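Local coordinates for dimethyladenosine transferase, putative (Plasmodium falciparum, PDB 2H1R), which probably methylates adenines of ribosomal RNA with S-adenosyl-L-methionine as methyl donor, through the Rossmann-like domain held in this chain, at residues 114-126 with 137-149. Residues are numbered along the deposited sequence; the frame is centred on the assembly and turned at random.
Sequences IPYKISSPLIFKL and VLMFQKEFAERML
S119 presses its CB onto the ring of F144, 3.5 Å from the centroid and 3° off the normal, a CH-pi contact placed almost exactly over the middle of the face. Here a helix meets a pair of aromatic side chains through a serine CB and an isoleucine. Beside that contact the S119 hydroxyl lies at the edge of the F140 ring, OG to CD1 3.7 Å. Deeper in, I123 reaches both phenylalanines: its CG1 meets the edge of F144, while its CD1 lies 3.7 Å from F140 CZ. The chain of M148 is bent at chi3, and its CE meets I123 CD1 tip to tip at 3.6 Å. L126 and L138 touch end to end in the same manner, CD1 to CD1, and L160 and V164 of helix 159-167 extend this apolar packing.

The segments belong to a beta-alpha-beta crossover of the class I methyltransferase fold, in which helix 119-128 connects the parallel strands 109-113 and 135-141. I114 N donates a straight hydrogen bond to M139 O (3.1 Å). M139 lies near N113 and L25, both predicted to bind S-adenosyl-L-methionine. One water links the two segments: it donates to I114 O, accepts from Q141 N and is hydrogen-bonded to S119 OG.

Toward solvent the packing thins, and a stacked pair stands out there. With CG anti to the backbone N (chi1 -176°), the exposed Y116 offers a ring face to the Q141 amide, their planes 24° apart and NE2 4.0 Å above the ring centre. At the edge of the same ring, CE1 lies 3.9 Å from F144 CB. E143 OE2 takes a nearly straight, in-plane hydrogen bond from Q141 NE2, which would help to fix the amide's rotation.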
loop_
_atom_site.group_PDB
_atom_site.type_symbol
_atom_site.label_atom_id
_atom_site.label_comp_id
_atom_site.label_asym_id
_atom_site.label_seq_id
_atom_site.Cartn_x
_atom_site.Cartn_y
_atom_site.Cartn_z
ATOM N N ILE A 114 1.790 -6.835 11.457
ATOM C CA ILE A 114 1.554 -5.398 11.627
ATOM C C ILE A 114 0.469 -5.058 12.664
ATOM O O ILE A 114 -0.667 -5.494 12.509
ATOM C CB ILE A 114 1.248 -4.696 10.264
ATOM C CG1 ILE A 114 2.305 -5.084 9.219
ATOM C CG2 ILE A 114 1.188 -3.159 10.439
ATOM C CD1 ILE A 114 3.759 -4.674 9.634
ATOM N N PRO A 115 0.822 -4.247 13.697
ATOM C CA PRO A 115 -0.179 -3.725 14.638
ATOM C C PRO A 115 -1.230 -2.946 13.868
ATOM O O PRO A 115 -0.907 -2.166 12.972
ATOM C CB PRO A 115 0.621 -2.779 15.546
ATOM C CG PRO A 115 2.026 -3.156 15.381
ATOM C CD PRO A 115 2.178 -3.758 14.012
ATOM N N TYR A 116 -2.485 -3.180 14.195
ATOM C CA TYR A 116 -3.593 -2.561 13.483
ATOM C C TYR A 116 -3.512 -1.021 13.330
ATOM O O TYR A 116 -3.785 -0.483 12.249
ATOM C CB TYR A 116 -4.899 -2.997 14.153
ATOM C CG TYR A 116 -6.158 -2.519 13.469
ATOM C CD1 TYR A 116 -6.469 -2.926 12.171
ATOM C CD2 TYR A 116 -7.049 -1.677 14.135
ATOM C CE1 TYR A 116 -7.616 -2.493 11.543
ATOM C CE2 TYR A 116 -8.221 -1.252 13.524
ATOM C CZ TYR A 116 -8.503 -1.663 12.223
ATOM O OH TYR A 116 -9.663 -1.232 11.592
ATOM N N LYS A 117 -3.129 -0.325 14.401
ATOM C CA LYS A 117 -3.024 1.149 14.409
ATOM C C LYS A 117 -2.029 1.739 13.400
ATOM O O LYS A 117 -2.191 2.883 12.948
ATOM C CB LYS A 117 -2.704 1.664 15.831
ATOM N N ILE A 118 -1.003 0.972 13.034
ATOM C CA ILE A 118 -0.076 1.424 11.995
ATOM C C ILE A 118 -0.238 0.700 10.652
ATOM O O ILE A 118 0.671 0.739 9.826
ATOM C CB ILE A 118 1.409 1.381 12.461
ATOM C CG1 ILE A 118 1.801 -0.016 12.957
ATOM C CG2 ILE A 118 1.674 2.459 13.524
ATOM C CD1 ILE A 118 3.290 -0.240 13.037
ATOM N N SER A 119 -1.394 0.077 10.404
ATOM C CA SER A 119 -1.573 -0.678 9.149
ATOM C C SER A 119 -1.524 0.186 7.903
ATOM O O SER A 119 -0.753 -0.085 6.977
ATOM C CB SER A 119 -2.854 -1.490 9.171
ATOM O OG SER A 119 -2.763 -2.441 10.194
ATOM N N SER A 120 -2.352 1.226 7.872
ATOM C CA SER A 120 -2.353 2.139 6.747
ATOM C C SER A 120 -0.999 2.853 6.560
ATOM O O SER A 120 -0.498 2.918 5.415
ATOM C CB SER A 120 -3.515 3.127 6.851
ATOM O OG SER A 120 -3.448 4.041 5.794
ATOM N N PRO A 121 -0.401 3.382 7.661
ATOM C CA PRO A 121 0.945 3.963 7.551
ATOM C C PRO A 121 1.983 2.984 6.965
ATOM O O PRO A 121 2.850 3.402 6.190
ATOM C CB PRO A 121 1.317 4.288 8.997
ATOM C CG PRO A 121 0.015 4.485 9.701
ATOM C CD PRO A 121 -0.934 3.508 9.035
ATOM N N LEU A 122 1.906 1.716 7.351
ATOM C CA LEU A 122 2.826 0.718 6.798
ATOM C C LEU A 122 2.667 0.577 5.276
ATOM O O LEU A 122 3.652 0.584 4.546
ATOM C CB LEU A 122 2.696 -0.644 7.475
ATOM C CG LEU A 122 3.637 -1.634 6.763
ATOM C CD1 LEU A 122 5.141 -1.409 7.136
ATOM C CD2 LEU A 122 3.202 -3.076 6.872
ATOM N N ILE A 123 1.426 0.424 4.810
ATOM C CA ILE A 123 1.142 0.345 3.389
ATOM C C ILE A 123 1.697 1.545 2.618
ATOM O O ILE A 123 2.330 1.367 1.590
ATOM C CB ILE A 123 -0.388 0.185 3.110
ATOM C CG1 ILE A 123 -0.894 -1.203 3.536
ATOM C CG2 ILE A 123 -0.719 0.478 1.634
ATOM C CD1 ILE A 123 -0.057 -2.371 3.003
ATOM N N PHE A 124 1.441 2.764 3.102
ATOM C CA PHE A 124 1.948 3.971 2.446
ATOM C C PHE A 124 3.491 4.014 2.442
ATOM O O PHE A 124 4.118 4.447 1.462
ATOM C CB PHE A 124 1.385 5.206 3.133
ATOM N N LYS A 125 4.097 3.565 3.534
ATOM C CA LYS A 125 5.560 3.465 3.595
ATOM C C LYS A 125 6.103 2.507 2.542
ATOM O O LYS A 125 7.081 2.829 1.850
ATOM C CB LYS A 125 6.030 3.014 4.969
ATOM C CG LYS A 125 7.517 3.273 5.170
ATOM C CD LYS A 125 7.947 3.081 6.578
ATOM C CE LYS A 125 9.358 3.645 6.742
ATOM N NZ LYS A 125 9.736 3.461 8.154
ATOM N N LEU A 126 5.481 1.337 2.430
ATOM C CA LEU A 126 5.917 0.377 1.412
ATOM C C LEU A 126 5.757 0.902 -0.031
ATOM O O LEU A 126 6.670 0.749 -0.830
ATOM C CB LEU A 126 5.198 -0.950 1.604
ATOM C CG LEU A 126 5.590 -1.763 2.828
ATOM C CD1 LEU A 126 4.670 -2.966 2.922
ATOM C CD2 LEU A 126 7.015 -2.221 2.645
ATOM N N VAL A 137 5.221 -10.318 2.445
ATOM C CA VAL A 137 4.206 -11.228 2.983
ATOM C C VAL A 137 3.822 -10.611 4.341
ATOM O O VAL A 137 4.653 -10.497 5.252
ATOM C CB VAL A 137 4.727 -12.663 3.098
ATOM C CG1 VAL A 137 3.613 -13.600 3.546
ATOM C CG2 VAL A 137 5.304 -13.136 1.716
ATOM N N LEU A 138 2.579 -10.141 4.438
ATOM C CA LEU A 138 2.174 -9.252 5.540
ATOM C C LEU A 138 0.951 -9.811 6.260
ATOM O O LEU A 138 -0.023 -10.177 5.610
ATOM C CB LEU A 138 1.902 -7.821 5.010
ATOM C CG LEU A 138 3.027 -7.086 4.213
ATOM C CD1 LEU A 138 2.534 -5.814 3.489
ATOM C CD2 LEU A 138 4.204 -6.743 5.054
ATOM N N MET A 139 0.991 -9.846 7.587
ATOM C CA MET A 139 -0.187 -10.242 8.354
ATOM C C MET A 139 -0.886 -9.011 8.944
ATOM O O MET A 139 -0.248 -8.151 9.561
ATOM C CB MET A 139 0.181 -11.280 9.407
ATOM C CG MET A 139 -0.949 -11.663 10.323
ATOM S SD MET A 139 -0.502 -13.175 11.173
ATOM C CE MET A 139 0.534 -12.529 12.444
ATOM N N PHE A 140 -2.179 -8.901 8.664
ATOM C CA PHE A 140 -2.999 -7.783 9.146
ATOM C C PHE A 140 -4.236 -8.304 9.862
ATOM O O PHE A 140 -4.750 -9.373 9.554
ATOM C CB PHE A 140 -3.499 -6.901 7.977
ATOM C CG PHE A 140 -2.418 -6.163 7.215
ATOM C CD1 PHE A 140 -1.872 -4.983 7.715
ATOM C CD2 PHE A 140 -2.027 -6.597 5.953
ATOM C CE1 PHE A 140 -0.895 -4.282 7.012
ATOM C CE2 PHE A 140 -1.048 -5.901 5.219
ATOM C CZ PHE A 140 -0.475 -4.728 5.764
ATOM N N GLN A 141 -4.769 -7.509 10.779
ATOM C CA GLN A 141 -6.102 -7.784 11.313
ATOM C C GLN A 141 -7.097 -7.966 10.149
ATOM O O GLN A 141 -6.979 -7.277 9.127
ATOM C CB GLN A 141 -6.491 -6.650 12.262
ATOM C CG GLN A 141 -7.455 -7.042 13.360
ATOM C CD GLN A 141 -7.715 -5.911 14.353
ATOM O OE1 GLN A 141 -6.822 -5.505 15.098
ATOM N NE2 GLN A 141 -8.957 -5.428 14.392
ATOM N N LYS A 142 -8.045 -8.909 10.280
ATOM C CA LYS A 142 -8.893 -9.361 9.170
ATOM C C LYS A 142 -9.600 -8.241 8.398
ATOM O O LYS A 142 -9.707 -8.289 7.167
ATOM C CB LYS A 142 -9.961 -10.341 9.676
ATOM C CG LYS A 142 -10.895 -10.905 8.591
ATOM C CD LYS A 142 -12.015 -11.795 9.182
ATOM C CE LYS A 142 -13.179 -10.965 9.768
ATOM N NZ LYS A 142 -14.170 -11.856 10.473
ATOM N N GLU A 143 -10.087 -7.263 9.148
ATOM C CA GLU A 143 -10.946 -6.195 8.621
ATOM C C GLU A 143 -10.108 -5.338 7.645
ATOM O O GLU A 143 -10.567 -5.007 6.529
ATOM C CB GLU A 143 -11.499 -5.343 9.781
ATOM C CG GLU A 143 -12.193 -6.105 10.994
ATOM C CD GLU A 143 -11.279 -7.014 11.866
ATOM O OE1 GLU A 143 -11.121 -8.195 11.535
ATOM O OE2 GLU A 143 -10.759 -6.578 12.918
ATOM N N PHE A 144 -8.865 -5.044 8.043
ATOM C CA PHE A 144 -7.962 -4.258 7.196
ATOM C C PHE A 144 -7.584 -5.021 5.938
ATOM O O PHE A 144 -7.637 -4.483 4.849
ATOM C CB PHE A 144 -6.711 -3.812 7.961
ATOM C CG PHE A 144 -5.829 -2.886 7.167
ATOM C CD1 PHE A 144 -6.055 -1.515 7.172
ATOM C CD2 PHE A 144 -4.787 -3.377 6.398
ATOM C CE1 PHE A 144 -5.243 -0.656 6.427
ATOM C CE2 PHE A 144 -3.974 -2.509 5.655
ATOM C CZ PHE A 144 -4.211 -1.157 5.662
ATOM N N ALA A 145 -7.188 -6.284 6.092
ATOM C CA ALA A 145 -6.920 -7.129 4.935
ATOM C C ALA A 145 -8.108 -7.257 3.985
ATOM O O ALA A 145 -7.898 -7.298 2.786
ATOM C CB ALA A 145 -6.424 -8.479 5.367
ATOM N N GLU A 146 -9.346 -7.329 4.502
ATOM C CA GLU A 146 -10.522 -7.464 3.605
ATOM C C GLU A 146 -10.630 -6.225 2.690
ATOM O O GLU A 146 -10.970 -6.342 1.531
ATOM C CB GLU A 146 -11.850 -7.546 4.368
ATOM C CG GLU A 146 -12.274 -8.822 5.103
ATOM C CD GLU A 146 -13.618 -8.547 5.828
ATOM O OE1 GLU A 146 -14.562 -8.000 5.164
ATOM O OE2 GLU A 146 -13.728 -8.813 7.062
ATOM N N ARG A 147 -10.330 -5.054 3.249
ATOM C CA ARG A 147 -10.257 -3.783 2.487
ATOM C C ARG A 147 -9.195 -3.768 1.369
ATOM O O ARG A 147 -9.438 -3.319 0.263
ATOM C CB ARG A 147 -9.928 -2.657 3.441
ATOM C CG ARG A 147 -10.999 -2.302 4.449
ATOM C CD ARG A 147 -11.143 -0.788 4.541
ATOM N NE ARG A 147 -10.073 -0.128 5.274
ATOM C CZ ARG A 147 -9.566 1.075 4.976
ATOM N NH1 ARG A 147 -9.992 1.764 3.916
ATOM N NH2 ARG A 147 -8.603 1.585 5.724
ATOM N N MET A 148 -7.999 -4.281 1.665
ATOM C CA MET A 148 -6.958 -4.315 0.665
ATOM C C MET A 148 -7.396 -5.272 -0.433
ATOM O O MET A 148 -7.037 -5.103 -1.571
ATOM C CB MET A 148 -5.644 -4.834 1.278
ATOM C CG MET A 148 -4.984 -3.879 2.256
ATOM S SD MET A 148 -3.561 -4.718 2.976
ATOM C CE MET A 148 -2.417 -4.729 1.571
ATOM N N LEU A 149 -8.152 -6.305 -0.056
ATOM C CA LEU A 149 -8.562 -7.362 -0.974
ATOM C C LEU A 149 -9.949 -7.081 -1.591
ATOM O O LEU A 149 -10.480 -7.884 -2.341
ATOM C CB LEU A 149 -8.615 -8.711 -0.215
ATOM C CG LEU A 149 -7.232 -9.290 0.174
ATOM C CD1 LEU A 149 -7.374 -10.430 1.215
ATOM C CD2 LEU A 149 -6.538 -9.754 -1.039
HETATM O O HOH W 1 -3.339 -4.919 11.068
#